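Local coordinates for Tat-secreted protein Rv2525c (Mycobacterium tuberculosis, PDB 4PMQ) that probably acts as a peptidoglycan hydrolase with glycosidase activity and, in vitro, cleaves p-nitrophenyl esters, with a preference for the butyrate, at residues K45-Q48 with L49-R53; E116-N120 with Q121-Y125. All coordinates share one frame; numbering follows the deposited sequence.

Interaction 1: residues K45-Q48 with L49-R53; sequences KPIQ and LSEAR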
# COMPACT_ATOMS: atom_id res chain seq x y z
N LYS A 45 8.69 -4.95 7.63
CA LYS A 45 8.90 -3.54 7.28
C LYS A 45 10.36 -3.13 7.48
O LYS A 45 10.86 -3.27 8.58
CB LYS A 45 8.04 -2.62 8.18
CG LYS A 45 6.54 -2.78 8.10
CD LYS A 45 5.87 -1.60 8.82
CE LYS A 45 4.37 -1.69 8.76
NZ LYS A 45 3.76 -0.50 9.44
N PRO A 46 11.05 -2.54 6.50
CA PRO A 46 10.67 -2.36 5.10
C PRO A 46 11.14 -3.54 4.27
O PRO A 46 12.01 -4.31 4.72
CB PRO A 46 11.47 -1.11 4.71
CG PRO A 46 12.71 -1.13 5.57
CD PRO A 46 12.44 -2.09 6.74
N ILE A 47 10.61 -3.68 3.06
CA ILE A 47 11.11 -4.69 2.13
C ILE A 47 12.58 -4.37 1.85
O ILE A 47 12.91 -3.20 1.65
CB ILE A 47 10.27 -4.73 0.82
CG1 ILE A 47 10.89 -5.73 -0.19
CG2 ILE A 47 10.06 -3.33 0.20
CD1 ILE A 47 10.02 -6.07 -1.50
N GLN A 48 13.46 -5.41 1.86
CA GLN A 48 14.88 -5.22 1.56
C GLN A 48 15.17 -5.67 0.12
O GLN A 48 14.42 -6.49 -0.46
CB GLN A 48 15.77 -6.02 2.55
CG GLN A 48 15.52 -5.73 4.04
CD GLN A 48 15.94 -4.34 4.46
OE1 GLN A 48 16.96 -3.79 4.02
NE2 GLN A 48 15.20 -3.75 5.38
N LEU A 49 16.31 -5.19 -0.44
CA LEU A 49 16.68 -5.58 -1.80
C LEU A 49 16.68 -7.12 -2.02
O LEU A 49 16.16 -7.59 -3.05
CB LEU A 49 18.06 -5.00 -2.13
CG LEU A 49 18.61 -5.32 -3.54
CD1 LEU A 49 17.77 -4.67 -4.63
CD2 LEU A 49 20.07 -4.85 -3.66
N SER A 50 17.21 -7.88 -1.06
CA SER A 50 17.33 -9.36 -1.18
C SER A 50 15.94 -10.01 -1.32
O SER A 50 15.78 -10.95 -2.10
CB SER A 50 18.07 -9.95 0.01
OG SER A 50 17.41 -9.66 1.23
N GLU A 51 14.94 -9.48 -0.59
CA GLU A 51 13.57 -10.02 -0.70
C GLU A 51 12.97 -9.68 -2.07
O GLU A 51 12.37 -10.54 -2.71
CB GLU A 51 12.67 -9.45 0.42
CG GLU A 51 11.25 -9.97 0.29
CD GLU A 51 10.21 -9.24 1.12
OE1 GLU A 51 10.57 -8.43 2.01
OE2 GLU A 51 9.02 -9.52 0.90
N ALA A 52 13.15 -8.42 -2.54
CA ALA A 52 12.67 -8.01 -3.87
C ALA A 52 13.29 -8.91 -4.96
O ALA A 52 12.59 -9.36 -5.88
CB ALA A 52 13.05 -6.56 -4.13
N ARG A 53 14.57 -9.24 -4.81
CA ARG A 53 15.26 -10.10 -5.79
C ARG A 53 14.69 -11.54 -5.75
O ARG A 53 14.51 -12.17 -6.80
CB ARG A 53 16.76 -10.07 -5.53
CG ARG A 53 17.37 -8.75 -6.01
CD ARG A 53 18.90 -8.80 -6.08
NE ARG A 53 19.37 -9.86 -6.97
CZ ARG A 53 19.52 -9.73 -8.29
NH1 ARG A 53 19.24 -8.58 -8.89
NH2 ARG A 53 19.96 -10.75 -9.02
O HOH W 1 12.73 -7.84 3.44
O HOH W 2 17.42 -2.83 0.85

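Interaction 2: residues E116-N120 with Q121-Y125; sequences EQYKN and QIVPY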
# COMPACT_ATOMS: atom_id res chain seq x y z
N GLU A 116 -14.69 16.02 6.65
CA GLU A 116 -13.89 17.06 7.29
C GLU A 116 -12.41 16.62 7.41
O GLU A 116 -11.52 17.43 7.14
CB GLU A 116 -14.49 17.37 8.68
CG GLU A 116 -13.73 18.39 9.50
CD GLU A 116 -12.58 17.80 10.30
OE1 GLU A 116 -12.75 16.67 10.82
OE2 GLU A 116 -11.53 18.46 10.42
N GLN A 117 -12.16 15.36 7.81
CA GLN A 117 -10.78 14.85 7.95
C GLN A 117 -10.12 14.77 6.59
O GLN A 117 -8.97 15.14 6.44
CB GLN A 117 -10.78 13.49 8.66
CG GLN A 117 -11.10 13.67 10.15
CD GLN A 117 -11.33 12.33 10.81
OE1 GLN A 117 -11.89 11.40 10.22
NE2 GLN A 117 -10.90 12.23 12.05
N TYR A 118 -10.87 14.33 5.60
CA TYR A 118 -10.35 14.20 4.23
C TYR A 118 -9.92 15.58 3.70
O TYR A 118 -8.76 15.76 3.30
CB TYR A 118 -11.43 13.58 3.33
CG TYR A 118 -11.05 13.69 1.86
CD1 TYR A 118 -10.08 12.84 1.31
CD2 TYR A 118 -11.63 14.65 1.03
CE1 TYR A 118 -9.67 12.98 -0.03
CE2 TYR A 118 -11.22 14.80 -0.29
CZ TYR A 118 -10.23 13.97 -0.81
OH TYR A 118 -9.86 14.10 -2.13
N LYS A 119 -10.84 16.55 3.71
CA LYS A 119 -10.54 17.89 3.17
C LYS A 119 -9.46 18.62 3.96
O LYS A 119 -8.62 19.31 3.36
CB LYS A 119 -11.82 18.74 3.11
CG LYS A 119 -11.66 20.06 2.37
CD LYS A 119 -11.60 19.89 0.83
CE LYS A 119 -10.89 21.03 0.13
NZ LYS A 119 -11.46 22.36 0.48
N ASN A 120 -9.50 18.53 5.28
CA ASN A 120 -8.56 19.30 6.09
C ASN A 120 -7.19 18.66 6.27
O ASN A 120 -6.22 19.40 6.49
CB ASN A 120 -9.17 19.58 7.45
CG ASN A 120 -10.38 20.50 7.42
OD1 ASN A 120 -10.52 21.33 6.52
ND2 ASN A 120 -11.21 20.45 8.49
N GLN A 121 -7.12 17.33 6.26
CA GLN A 121 -5.84 16.64 6.54
C GLN A 121 -5.37 15.73 5.40
O GLN A 121 -4.21 15.78 4.99
CB GLN A 121 -5.99 15.83 7.84
CG GLN A 121 -6.22 16.74 9.08
CD GLN A 121 -6.64 16.00 10.34
OE1 GLN A 121 -7.82 15.67 10.52
NE2 GLN A 121 -5.70 15.78 11.27
N ILE A 122 -6.26 14.86 4.90
CA ILE A 122 -5.84 13.88 3.87
C ILE A 122 -5.49 14.56 2.53
O ILE A 122 -4.51 14.15 1.91
CB ILE A 122 -6.91 12.77 3.69
CG1 ILE A 122 -7.04 12.00 5.01
CG2 ILE A 122 -6.49 11.82 2.53
CD1 ILE A 122 -8.27 11.04 5.06
N VAL A 123 -6.25 15.58 2.11
CA VAL A 123 -5.96 16.28 0.85
C VAL A 123 -4.51 16.88 0.94
O VAL A 123 -3.67 16.50 0.11
CB VAL A 123 -7.04 17.33 0.50
CG1 VAL A 123 -6.57 18.29 -0.59
CG2 VAL A 123 -8.33 16.63 0.06
N PRO A 124 -4.14 17.70 1.95
CA PRO A 124 -2.75 18.21 1.94
C PRO A 124 -1.74 17.06 2.07
O PRO A 124 -0.64 17.15 1.51
CB PRO A 124 -2.68 19.17 3.12
CG PRO A 124 -3.94 18.98 3.90
CD PRO A 124 -4.96 18.34 3.00
N TYR A 125 -2.10 15.98 2.84
CA TYR A 125 -1.19 14.82 3.01
C TYR A 125 -0.87 14.19 1.63
O TYR A 125 0.31 14.06 1.25
CB TYR A 125 -1.83 13.77 3.94
CG TYR A 125 -0.97 12.54 4.12
CD1 TYR A 125 0.22 12.60 4.85
CD2 TYR A 125 -1.34 11.31 3.57
CE1 TYR A 125 1.03 11.47 5.01
CE2 TYR A 125 -0.53 10.18 3.72
CZ TYR A 125 0.66 10.27 4.42
OH TYR A 125 1.49 9.19 4.57
O HOH W 3 -8.99 18.19 11.00
O HOH W 4 -8.63 14.08 12.98

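Interaction 1: residues K45-Q48 with L49-R53
Ile47 and Ala52 make the apolar part of this helix start: CD1 of Ile47 lies 4.0 Å from CB of Ala52. Gln48 is the N-cap of helix 49-57, so the two hydrophobic residues stand just before the cap and in the first turn, as in a hydrophobic staple. Ile47 holds CG1 anti to its backbone N (chi1 176°), which carries CD1 over to the alanine. Its CG1 also passes 3.5 Å from OE1 of Glu51, the two side chains crossing at about a right angle. Ile62 of strand 61-66 touches both Ile47 and Ala52 and continues this small apolar cluster toward the sheet.

Backbone bonds converge on the cap carbonyl. Ala52 N gives Gln48 O a nearly straight bond of 3.1 Å, the first regular turn of the helix, while Glu51 N adds a weak, bent one to the same oxygen.

Two waters carry the polar capping. One accepts from Gln48 N and donates to Glu51 OE1 (2.7 Å), standing where a capping box would have a direct bond between that amide and that carboxylate. The second accepts from Leu49 N at 2.9 Å and donates weakly to Gln48 OE1. The glutamine chain bends back at chi2 (-68°), which also lets NE2 make a weak bond to Pro46 O, the carbonyl of the residue that follows the cis Lys45-Pro46 peptide.

The other carboxylate oxygen of Glu51, OE2, forms a salt bridge with Arg30. With one oxygen on the water and the other on the arginine, the extended carboxylate is fixed in rotation; that pairing, together with the nearby helix N terminus, would be expected to favour its ionised form.

Interaction 2: residues E116-N120 with Q121-Y125
A pi-type turn interrupts helix 115-133 here, followed by the kink at Pro124. Gln117 O accepts from both Gln121 N (2.9 Å) and Ile122 N (3.1 Å), and Val123 N bonds to Tyr118 O at 2.8 Å, five residues on. Across the wide turn and the kink, the axes of the short segments 116-120 and 121-125 differ by 32°. Proline has no N-H to give; its ring rests against Asn120 O, with CG 3.5 Å away.

Val123 CG2 sits over one face of the Tyr118 ring in a CH-pi contact, 3.7 Å from the centroid but offset toward the rim. Ile122 CG2 meets CD1 of the same ring obliquely. With CG anti to its backbone N (chi1 169°), the tyrosine stands out across the axis of 116-120, and its OH bonds Asp153.

On the polar side, Asn120 ND2 donates to Glu116 OE2 at 2.8 Å. One water donates to Glu116 OE2 and, weakly, to Gln121 OE1; another links Gln121 OE1 to Gln117 NE2. Gln121 NE2 reaches Leu77 O, and Gln117 OE1 accepts from Ser114 N.

The paired i+5 bonds ahead of a proline mark a pi-bulge in a bent helix, the crossover helix of a beta-alpha-beta unit.

In the fold
From the N terminus the chain runs through strand 27-31 and a loop into interaction 1, which starts helix 49-57 and so leads to strand 61-66. Helix 79-96 and strand 105-108 follow before interaction 2, inside helix 115-133, which crosses to strand 138-142. Each contact is local and closes only a turn; they lie in series, neither enclosing nor crossing the other. The centres of interactions 1 and 2 are about 31 Å apart, on opposite sides of the chain's centre. The nearest atoms of interactions 1 and 2 are about 11 Å apart. Both helices join neighbouring parallel strands of the same sheet, consistent with the TIM-barrel-like glycoside hydrolase family to which both contacts belong.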